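High choriolytic enzyme 1 (Oryzias latipes, PDB 3VTG) cleaves proteins of the inner egg envelope as a zinc-dependent endopeptidase of the astacin family, helping the fish embryo to hatch. Local coordinates at residues 24-29 against 37-42; 63-68 against 84-89; 151-156 against 187-192. All coordinates share one frame; numbering follows the deposited sequence.

Contact 1: 24-29 against 37-42; sequences YVISSE and TIEGAM
The ring of Y24 has M42 over one face and the carboxylate of E39 at its edge. The methyl of M42 does most of the covering: M42 CE lies 3.6 Å from the centroid of the Y24 ring, 9° off the normal, a CH-pi contact. The sulfur sits over the same face but nearer the hydroxyl end. M42 SD is 3.4 Å from Y24 CE2, a Met-aromatic contact. The M42 chain is extended beyond CG, which carries sulfur and methyl out from the helix to the ring.

At the rim, Y24 OH donates a hydrogen bond of 2.6 Å to E39 OE2. OE2 lies in the plane of the ring, but the hydroxyl meets it from above the carboxylate plane. The two planes are 84° apart. The same oxygen takes part in a salt bridge with R55 of strand 51-55, which would help to hold the carboxylate in place.

Strand 20-26, helix 32-43 and strand 51-55 form a beta-alpha-beta unit, and this contact packs its helix on its first strand. The axes of strand 24-26 and helix 37-42 run at 152°, roughly antiparallel, and come within 10.9 Å.

Further along the strand the contact is purely apolar. I26 and I38 meet tip to tip, with I26 CD1 3.8 Å from I38 CG2. I26 CD1 also lies 4.1 Å from E39 CG, so the aliphatic part of the glutamate extends the apolar patch. On the helix side, I38 also touches V65 of strand 62-66, which neighbours strand 20-26 in the sheet, and M42 touches F53 and L101.

Contact 2: 63-68 against 84-89; sequences ISVVSK and LSINRG
S85 and K68 meet where the strand 63-66 gives way to a loop. S85 CB lies 3.8 Å from V66 O. A chi1 of -178° swings S85 OG away from the backbone N, beside the carbonyl carbon, and this points the hydroxyl at the loop. There S85 OG accepts a hydrogen bond from K68 N at 3.0 Å, with a bent angle of 140°. S85 OG is also hydrogen-bonded to G70 O, so the hydroxyl ties K68 and G70, in the loop after strand 62-66, to strand 81-86.

The backbones pair as parallel strands within the mixed five-stranded sheet of the astacin protease domain. L84 N bonds to S64 O, V66 N to L84 O and I86 N to V66 O.

Beyond the strands, side chains take over the bonding. S67 OG accepts from R88 N at 3.0 Å, and R88 CG packs against the same oxygen. N87 ND2 gives a fairly straight bond to K68 O, 2.9 Å long, with the acceptor near the amide plane. The other end of that amide, N87 OD1, accepts from G89 N in an Asx turn. K68 NZ turns to E83 and R88 NE to E34.

The side chains of V65 and L84 lie on one face of the sheet. Near them I63 CG2 touches L84 CB at 3.7 Å, and V65 CG1 touches I86 CG1 at 4.1 Å. The zinc-binding helix 94-105 covers this side: L84 packs on L101 and on E100, the predicted active-site glutamate, and I86 on I97. Strand 20-26 flanks strand 62-66, and strand 71-73 flanks strand 81-86.

Contact 3: 151-156 against 187-192; sequences SIMHYG and RWDITR
Both carboxylate oxygens of D189 are bonded to the turn at S151-H154. S151 OG donates to D189 OD1 at 2.7 Å, and I152 N donates to D189 OD2 at 2.8 Å. The second bond is nearly straight, at 172°. Each oxygen uses its syn lone pair, so the carboxylate presents its two oxygens to two adjacent residues. D189 OD2 has a further donor, the backbone N of S186, just before the helix. I152 CG2 lies 3.3 Å from D189 OD2, and the I152 and D189 side chains cross at about a right angle.

The hydroxyl of S151 works both ways. S151 OG donates to D189 and also accepts from M153 N at 2.9 Å. That second bond makes an ST turn. The backbone bond from H154 N to S151 O closes the type I turn from S151 to H154, which overlaps it.

R192, one helical turn on from D189, adds charge but no direct bond. R192 NH1 is 3.9 Å from D189 OD1, a long ion pair, with the oxygen well out of the guanidinium plane. The main partner of this arginine is E110, in a salt bridge through NH2, while R192 NE bonds to T145.

I152 O accepts from H99 ND1, which probably helps to orient this zinc ligand. M153 lies beneath the metal site, its side chain about 5 Å from the zinc ion and against H99 and H103. A methionine in a tight turn below the three zinc histidines is the Met-turn, the hallmark of the metzincins, to which the astacins belong.

Contacts 1 and 2 belong to the same sheet. Their strands 20-26 and 62-66 are neighbours, and V25 bonds through its backbone N and O to I63 and V65. Contact 3 stands apart: its centre is 21 to 22 Å from theirs, and it touches neither. Contacts 1 and 3 are buried, while contact 2 runs from a buried strand pair to an exposed loop end. The chemistry follows the place. Contact 1 packs helix on strand with mainly apolar and aromatic groups. Contact 2 relies on backbone pairing and short polar side chains. Contact 3 buries a carboxylate that holds a turn close to the zinc ion.

Contact 1: 24-29 against 37-42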
loop_
_atom_site.group_PDB
_atom_site.type_symbol
_atom_site.label_atom_id
_atom_site.label_comp_id
_atom_site.label_asym_id
_atom_site.label_seq_id
_atom_site.Cartn_x
_atom_site.Cartn_y
_atom_site.Cartn_z
ATOM N N TYR A 24 -5.991 -6.037 -14.504
ATOM C CA TYR A 24 -6.443 -6.836 -13.369
ATOM C C TYR A 24 -7.628 -7.720 -13.723
ATOM O O TYR A 24 -8.351 -7.452 -14.683
ATOM C CB TYR A 24 -6.811 -5.940 -12.176
ATOM C CG TYR A 24 -8.028 -5.075 -12.428
ATOM C CD1 TYR A 24 -9.321 -5.560 -12.198
ATOM C CD2 TYR A 24 -7.889 -3.777 -12.909
ATOM C CE1 TYR A 24 -10.434 -4.775 -12.449
ATOM C CE2 TYR A 24 -8.995 -2.984 -13.158
ATOM C CZ TYR A 24 -10.262 -3.487 -12.929
ATOM O OH TYR A 24 -11.350 -2.693 -13.177
ATOM N N VAL A 25 -7.806 -8.771 -12.928
ATOM C CA VAL A 25 -9.028 -9.567 -12.925
ATOM C C VAL A 25 -9.550 -9.626 -11.494
ATOM O O VAL A 25 -8.771 -9.582 -10.536
ATOM C CB VAL A 25 -8.823 -10.992 -13.508
ATOM C CG1 VAL A 25 -8.426 -10.927 -14.978
ATOM C CG2 VAL A 25 -7.802 -11.794 -12.709
ATOM N N ILE A 26 -10.868 -9.701 -11.353
ATOM C CA ILE A 26 -11.502 -9.806 -10.045
ATOM C C ILE A 26 -12.243 -11.138 -9.956
ATOM O O ILE A 26 -13.074 -11.455 -10.813
ATOM C CB ILE A 26 -12.450 -8.612 -9.776
ATOM C CG1 ILE A 26 -11.653 -7.299 -9.731
ATOM C CG2 ILE A 26 -13.220 -8.812 -8.476
ATOM C CD1 ILE A 26 -12.499 -6.041 -9.680
ATOM N N SER A 27 -11.927 -11.911 -8.921
ATOM C CA SER A 27 -12.505 -13.243 -8.718
ATOM C C SER A 27 -14.025 -13.262 -8.863
ATOM O O SER A 27 -14.714 -12.352 -8.393
ATOM C CB SER A 27 -12.121 -13.780 -7.338
ATOM O OG SER A 27 -12.825 -14.974 -7.027
ATOM N N SER A 28 -14.535 -14.313 -9.505
ATOM C CA SER A 28 -15.974 -14.531 -9.661
ATOM C C SER A 28 -16.703 -14.694 -8.321
ATOM O O SER A 28 -17.932 -14.608 -8.269
ATOM C CB SER A 28 -16.235 -15.749 -10.552
ATOM O OG SER A 28 -15.904 -16.951 -9.884
ATOM N N GLU A 29 -15.950 -14.923 -7.244
ATOM C CA GLU A 29 -16.533 -15.025 -5.901
ATOM C C GLU A 29 -17.239 -13.732 -5.488
ATOM O O GLU A 29 -18.256 -13.764 -4.796
ATOM C CB GLU A 29 -15.469 -15.397 -4.861
ATOM C CG GLU A 29 -16.041 -15.650 -3.469
ATOM C CD GLU A 29 -14.996 -15.975 -2.417
ATOM O OE1 GLU A 29 -13.796 -16.062 -2.750
ATOM O OE2 GLU A 29 -15.387 -16.155 -1.241
ATOM N N THR A 37 -17.078 -1.839 -5.634
ATOM C CA THR A 37 -16.297 -1.255 -4.542
ATOM C C THR A 37 -14.805 -1.250 -4.872
ATOM O O THR A 37 -14.122 -0.238 -4.688
ATOM C CB THR A 37 -16.572 -1.971 -3.201
ATOM O OG1 THR A 37 -17.954 -1.817 -2.859
ATOM C CG2 THR A 37 -15.720 -1.391 -2.074
ATOM N N ILE A 38 -14.314 -2.377 -5.378
ATOM C CA ILE A 38 -12.914 -2.509 -5.775
ATOM C C ILE A 38 -12.577 -1.530 -6.905
ATOM O O ILE A 38 -11.579 -0.811 -6.831
ATOM C CB ILE A 38 -12.574 -3.963 -6.175
ATOM C CG1 ILE A 38 -12.747 -4.895 -4.969
ATOM C CG2 ILE A 38 -11.154 -4.059 -6.731
ATOM C CD1 ILE A 38 -12.951 -6.354 -5.326
ATOM N N GLU A 39 -13.425 -1.482 -7.930
ATOM C CA GLU A 39 -13.187 -0.588 -9.061
ATOM C C GLU A 39 -13.314 0.885 -8.654
ATOM O O GLU A 39 -12.607 1.742 -9.184
ATOM C CB GLU A 39 -14.081 -0.951 -10.257
ATOM C CG GLU A 39 -13.730 -2.307 -10.873
ATOM C CD GLU A 39 -14.436 -2.608 -12.190
ATOM O OE1 GLU A 39 -15.568 -2.119 -12.401
ATOM O OE2 GLU A 39 -13.862 -3.357 -13.017
ATOM N N GLY A 40 -14.192 1.167 -7.692
ATOM C CA GLY A 40 -14.322 2.511 -7.129
ATOM C C GLY A 40 -13.038 2.981 -6.468
ATOM O O GLY A 40 -12.609 4.122 -6.663
ATOM N N ALA A 41 -12.418 2.094 -5.691
ATOM C CA ALA A 41 -11.141 2.386 -5.045
ATOM C C ALA A 41 -10.035 2.626 -6.067
ATOM O O ALA A 41 -9.184 3.492 -5.875
ATOM C CB ALA A 41 -10.758 1.268 -4.091
ATOM N N MET A 42 -10.067 1.868 -7.161
ATOM C CA MET A 42 -9.099 2.026 -8.246
ATOM C C MET A 42 -9.187 3.401 -8.892
ATOM O O MET A 42 -8.171 3.959 -9.314
ATOM C CB MET A 42 -9.302 0.949 -9.303
ATOM C CG MET A 42 -8.865 -0.429 -8.854
ATOM S SD MET A 42 -9.429 -1.699 -9.994
ATOM C CE MET A 42 -8.478 -3.084 -9.379
#

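Contact 2: 63-68 against 84-89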
loop_
_atom_site.group_PDB
_atom_site.type_symbol
_atom_site.label_atom_id
_atom_site.label_comp_id
_atom_site.label_asym_id
_atom_site.label_seq_id
_atom_site.Cartn_x
_atom_site.Cartn_y
_atom_site.Cartn_z
ATOM N N ILE A 63 -2.825 -8.185 -12.090
ATOM C CA ILE A 63 -3.233 -8.406 -10.710
ATOM C C ILE A 63 -4.494 -9.268 -10.677
ATOM O O ILE A 63 -5.471 -8.991 -11.378
ATOM C CB ILE A 63 -3.478 -7.071 -9.976
ATOM C CG1 ILE A 63 -2.187 -6.239 -9.935
ATOM C CG2 ILE A 63 -4.005 -7.318 -8.568
ATOM C CD1 ILE A 63 -2.366 -4.836 -9.392
ATOM N N SER A 64 -4.457 -10.318 -9.861
ATOM C CA SER A 64 -5.616 -11.163 -9.629
ATOM C C SER A 64 -6.157 -10.883 -8.233
ATOM O O SER A 64 -5.531 -11.239 -7.235
ATOM C CB SER A 64 -5.224 -12.632 -9.775
ATOM O OG SER A 64 -6.331 -13.476 -9.520
ATOM N N VAL A 65 -7.312 -10.227 -8.172
ATOM C CA VAL A 65 -7.936 -9.876 -6.895
ATOM C C VAL A 65 -8.770 -11.052 -6.387
ATOM O O VAL A 65 -9.708 -11.500 -7.055
ATOM C CB VAL A 65 -8.797 -8.593 -6.991
ATOM C CG1 VAL A 65 -9.309 -8.190 -5.615
ATOM C CG2 VAL A 65 -8.003 -7.450 -7.616
ATOM N N VAL A 66 -8.412 -11.546 -5.205
ATOM C CA VAL A 66 -9.022 -12.750 -4.638
ATOM C C VAL A 66 -9.389 -12.523 -3.175
ATOM O O VAL A 66 -8.780 -11.688 -2.499
ATOM C CB VAL A 66 -8.085 -13.980 -4.754
ATOM C CG1 VAL A 66 -7.970 -14.442 -6.201
ATOM C CG2 VAL A 66 -6.708 -13.684 -4.171
ATOM N N SER A 67 -10.389 -13.251 -2.686
ATOM C CA SER A 67 -10.746 -13.167 -1.274
ATOM C C SER A 67 -10.051 -14.270 -0.492
ATOM O O SER A 67 -10.605 -15.351 -0.298
ATOM C CB SER A 67 -12.259 -13.237 -1.076
ATOM O OG SER A 67 -12.578 -13.101 0.301
ATOM N N LYS A 68 -8.828 -13.998 -0.055
ATOM C CA LYS A 68 -8.089 -14.958 0.758
ATOM C C LYS A 68 -7.941 -14.437 2.188
ATOM O O LYS A 68 -8.784 -13.659 2.646
ATOM C CB LYS A 68 -6.759 -15.327 0.089
ATOM C CG LYS A 68 -6.984 -16.092 -1.208
ATOM C CD LYS A 68 -5.713 -16.658 -1.812
ATOM C CE LYS A 68 -6.056 -17.549 -2.993
ATOM N NZ LYS A 68 -4.853 -18.092 -3.678
ATOM N N LEU A 84 -3.663 -10.265 -5.167
ATOM C CA LEU A 84 -3.945 -9.215 -4.206
ATOM C C LEU A 84 -5.202 -9.661 -3.481
ATOM O O LEU A 84 -6.242 -9.884 -4.110
ATOM C CB LEU A 84 -4.155 -7.868 -4.911
ATOM C CG LEU A 84 -4.312 -6.595 -4.070
ATOM C CD1 LEU A 84 -3.952 -5.363 -4.887
ATOM C CD2 LEU A 84 -5.716 -6.456 -3.502
ATOM N N SER A 85 -5.100 -9.816 -2.164
ATOM C CA SER A 85 -6.225 -10.299 -1.378
ATOM C C SER A 85 -7.032 -9.172 -0.760
ATOM O O SER A 85 -6.498 -8.337 -0.023
ATOM C CB SER A 85 -5.756 -11.261 -0.290
ATOM O OG SER A 85 -6.863 -11.769 0.432
ATOM N N ILE A 86 -8.319 -9.153 -1.088
ATOM C CA ILE A 86 -9.297 -8.323 -0.400
ATOM C C ILE A 86 -10.310 -9.295 0.208
ATOM O O ILE A 86 -11.276 -9.693 -0.447
ATOM C CB ILE A 86 -9.977 -7.307 -1.358
ATOM C CG1 ILE A 86 -8.943 -6.348 -1.968
ATOM C CG2 ILE A 86 -11.091 -6.529 -0.660
ATOM C CD1 ILE A 86 -8.190 -5.487 -0.965
ATOM N N ASN A 87 -10.064 -9.717 1.447
ATOM C CA ASN A 87 -11.009 -10.597 2.126
ATOM C C ASN A 87 -12.372 -9.916 2.210
ATOM O O ASN A 87 -12.469 -8.756 2.616
ATOM C CB ASN A 87 -10.520 -10.988 3.519
ATOM C CG ASN A 87 -11.469 -11.946 4.214
ATOM O OD1 ASN A 87 -12.371 -11.522 4.936
ATOM N ND2 ASN A 87 -11.288 -13.240 3.977
ATOM N N ARG A 88 -13.415 -10.644 1.816
ATOM C CA ARG A 88 -14.774 -10.104 1.756
ATOM C C ARG A 88 -15.297 -9.622 3.108
ATOM O O ARG A 88 -16.123 -8.710 3.165
ATOM C CB ARG A 88 -15.737 -11.146 1.191
ATOM C CG ARG A 88 -15.435 -11.580 -0.231
ATOM C CD ARG A 88 -16.371 -12.699 -0.637
ATOM N NE ARG A 88 -17.665 -12.183 -1.075
ATOM C CZ ARG A 88 -18.725 -12.940 -1.340
ATOM N NH1 ARG A 88 -18.666 -14.258 -1.195
ATOM N NH2 ARG A 88 -19.848 -12.373 -1.752
ATOM N N GLY A 89 -14.810 -10.234 4.184
ATOM C CA GLY A 89 -15.281 -9.925 5.531
ATOM C C GLY A 89 -14.595 -8.749 6.199
ATOM O O GLY A 89 -15.217 -8.044 6.994
#

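Contact 3: 151-156 against 187-192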
loop_
_atom_site.group_PDB
_atom_site.type_symbol
_atom_site.label_atom_id
_atom_site.label_comp_id
_atom_site.label_asym_id
_atom_site.label_seq_id
_atom_site.Cartn_x
_atom_site.Cartn_y
_atom_site.Cartn_z
ATOM N N SER A 151 0.169 9.128 6.137
ATOM C CA SER A 151 0.178 8.219 4.989
ATOM C C SER A 151 -0.820 7.084 5.157
ATOM O O SER A 151 -0.956 6.519 6.243
ATOM C CB SER A 151 1.571 7.627 4.772
ATOM O OG SER A 151 1.523 6.589 3.802
ATOM N N ILE A 152 -1.489 6.732 4.062
ATOM C CA ILE A 152 -2.390 5.580 4.030
ATOM C C ILE A 152 -1.614 4.274 4.262
ATOM O O ILE A 152 -2.210 3.218 4.469
ATOM C CB ILE A 152 -3.183 5.544 2.697
ATOM C CG1 ILE A 152 -4.519 4.801 2.867
ATOM C CG2 ILE A 152 -2.329 4.988 1.558
ATOM C CD1 ILE A 152 -5.429 4.878 1.655
ATOM N N MET A 153 -0.284 4.365 4.246
ATOM C CA MET A 153 0.588 3.205 4.447
ATOM C C MET A 153 1.109 3.060 5.882
ATOM O O MET A 153 1.841 2.119 6.181
ATOM C CB MET A 153 1.774 3.244 3.471
ATOM C CG MET A 153 1.391 3.380 2.002
ATOM S SD MET A 153 0.172 2.175 1.433
ATOM C CE MET A 153 1.140 0.671 1.434
ATOM N N HIS A 154 0.737 3.986 6.761
ATOM C CA HIS A 154 1.195 3.944 8.148
ATOM C C HIS A 154 0.294 3.089 8.990
ATOM O O HIS A 154 -0.921 3.268 8.972
ATOM C CB HIS A 154 1.255 5.354 8.730
ATOM C CG HIS A 154 2.235 5.503 9.872
ATOM N ND1 HIS A 154 2.129 4.808 11.023
ATOM C CD2 HIS A 154 3.367 6.303 10.000
ATOM C CE1 HIS A 154 3.146 5.145 11.842
ATOM N NE2 HIS A 154 3.901 6.059 11.217
ATOM N N TYR A 155 0.880 2.157 9.737
ATOM C CA TYR A 155 0.144 1.379 10.736
ATOM C C TYR A 155 -0.452 2.289 11.812
ATOM O O TYR A 155 0.129 3.324 12.163
ATOM C CB TYR A 155 1.088 0.398 11.436
ATOM C CG TYR A 155 1.308 -0.955 10.782
ATOM C CD1 TYR A 155 0.908 -1.222 9.467
ATOM C CD2 TYR A 155 1.956 -1.966 11.488
ATOM C CE1 TYR A 155 1.134 -2.465 8.890
ATOM C CE2 TYR A 155 2.187 -3.206 10.923
ATOM C CZ TYR A 155 1.774 -3.453 9.629
ATOM O OH TYR A 155 2.010 -4.690 9.078
ATOM N N GLY A 156 -1.601 1.888 12.348
ATOM C CA GLY A 156 -2.145 2.517 13.550
ATOM C C GLY A 156 -1.285 2.187 14.761
ATOM O O GLY A 156 -0.478 1.247 14.724
ATOM N N ARG A 187 -1.200 13.617 0.651
ATOM C CA ARG A 187 -0.448 14.384 -0.329
ATOM C C ARG A 187 0.859 13.680 -0.696
ATOM O O ARG A 187 1.187 13.549 -1.876
ATOM C CB ARG A 187 -0.183 15.796 0.193
ATOM C CG ARG A 187 0.368 16.751 -0.851
ATOM C CD ARG A 187 1.855 16.969 -0.693
ATOM N NE ARG A 187 2.177 17.614 0.577
ATOM C CZ ARG A 187 3.219 18.416 0.762
ATOM N NH1 ARG A 187 4.038 18.680 -0.245
ATOM N NH2 ARG A 187 3.441 18.950 1.953
ATOM N N TRP A 188 1.595 13.213 0.312
ATOM C CA TRP A 188 2.844 12.504 0.050
ATOM C C TRP A 188 2.650 11.164 -0.606
ATOM O O TRP A 188 3.459 10.787 -1.446
ATOM C CB TRP A 188 3.724 12.413 1.295
ATOM C CG TRP A 188 4.304 13.748 1.687
ATOM C CD1 TRP A 188 4.087 14.453 2.864
ATOM C CD2 TRP A 188 5.209 14.598 0.896
ATOM N NE1 TRP A 188 4.778 15.638 2.863
ATOM C CE2 TRP A 188 5.469 15.789 1.712
ATOM C CE3 TRP A 188 5.812 14.495 -0.358
ATOM C CZ2 TRP A 188 6.302 16.815 1.275
ATOM C CZ3 TRP A 188 6.650 15.535 -0.786
ATOM C CH2 TRP A 188 6.886 16.665 0.013
ATOM N N ASP A 189 1.573 10.449 -0.265
ATOM C CA ASP A 189 1.239 9.200 -0.970
ATOM C C ASP A 189 1.134 9.447 -2.479
ATOM O O ASP A 189 1.728 8.719 -3.274
ATOM C CB ASP A 189 -0.081 8.597 -0.472
ATOM C CG ASP A 189 -0.001 8.034 0.944
ATOM O OD1 ASP A 189 1.074 7.542 1.364
ATOM O OD2 ASP A 189 -1.048 8.064 1.624
ATOM N N ILE A 190 0.374 10.478 -2.853
ATOM C CA ILE A 190 0.164 10.837 -4.259
ATOM C C ILE A 190 1.468 11.296 -4.919
ATOM O O ILE A 190 1.801 10.859 -6.024
ATOM C CB ILE A 190 -0.961 11.897 -4.395
ATOM C CG1 ILE A 190 -2.325 11.297 -4.007
ATOM C CG2 ILE A 190 -1.000 12.506 -5.795
ATOM C CD1 ILE A 190 -2.821 10.180 -4.906
ATOM N N THR A 191 2.210 12.156 -4.223
ATOM C CA THR A 191 3.482 12.666 -4.728
ATOM C C THR A 191 4.457 11.518 -5.007
ATOM O O THR A 191 5.113 11.490 -6.051
ATOM C CB THR A 191 4.100 13.693 -3.755
ATOM O OG1 THR A 191 3.204 14.803 -3.606
ATOM C CG2 THR A 191 5.447 14.204 -4.267
ATOM N N ARG A 192 4.528 10.561 -4.082
ATOM C CA ARG A 192 5.421 9.412 -4.223
ATOM C C ARG A 192 5.129 8.579 -5.470
ATOM O O ARG A 192 6.052 8.186 -6.179
ATOM C CB ARG A 192 5.364 8.529 -2.979
ATOM C CG ARG A 192 6.051 9.130 -1.767
ATOM C CD ARG A 192 5.560 8.444 -0.511
ATOM N NE ARG A 192 6.102 9.067 0.691
ATOM C CZ ARG A 192 5.776 8.711 1.928
ATOM N NH1 ARG A 192 4.892 7.743 2.141
ATOM N NH2 ARG A 192 6.329 9.334 2.957
#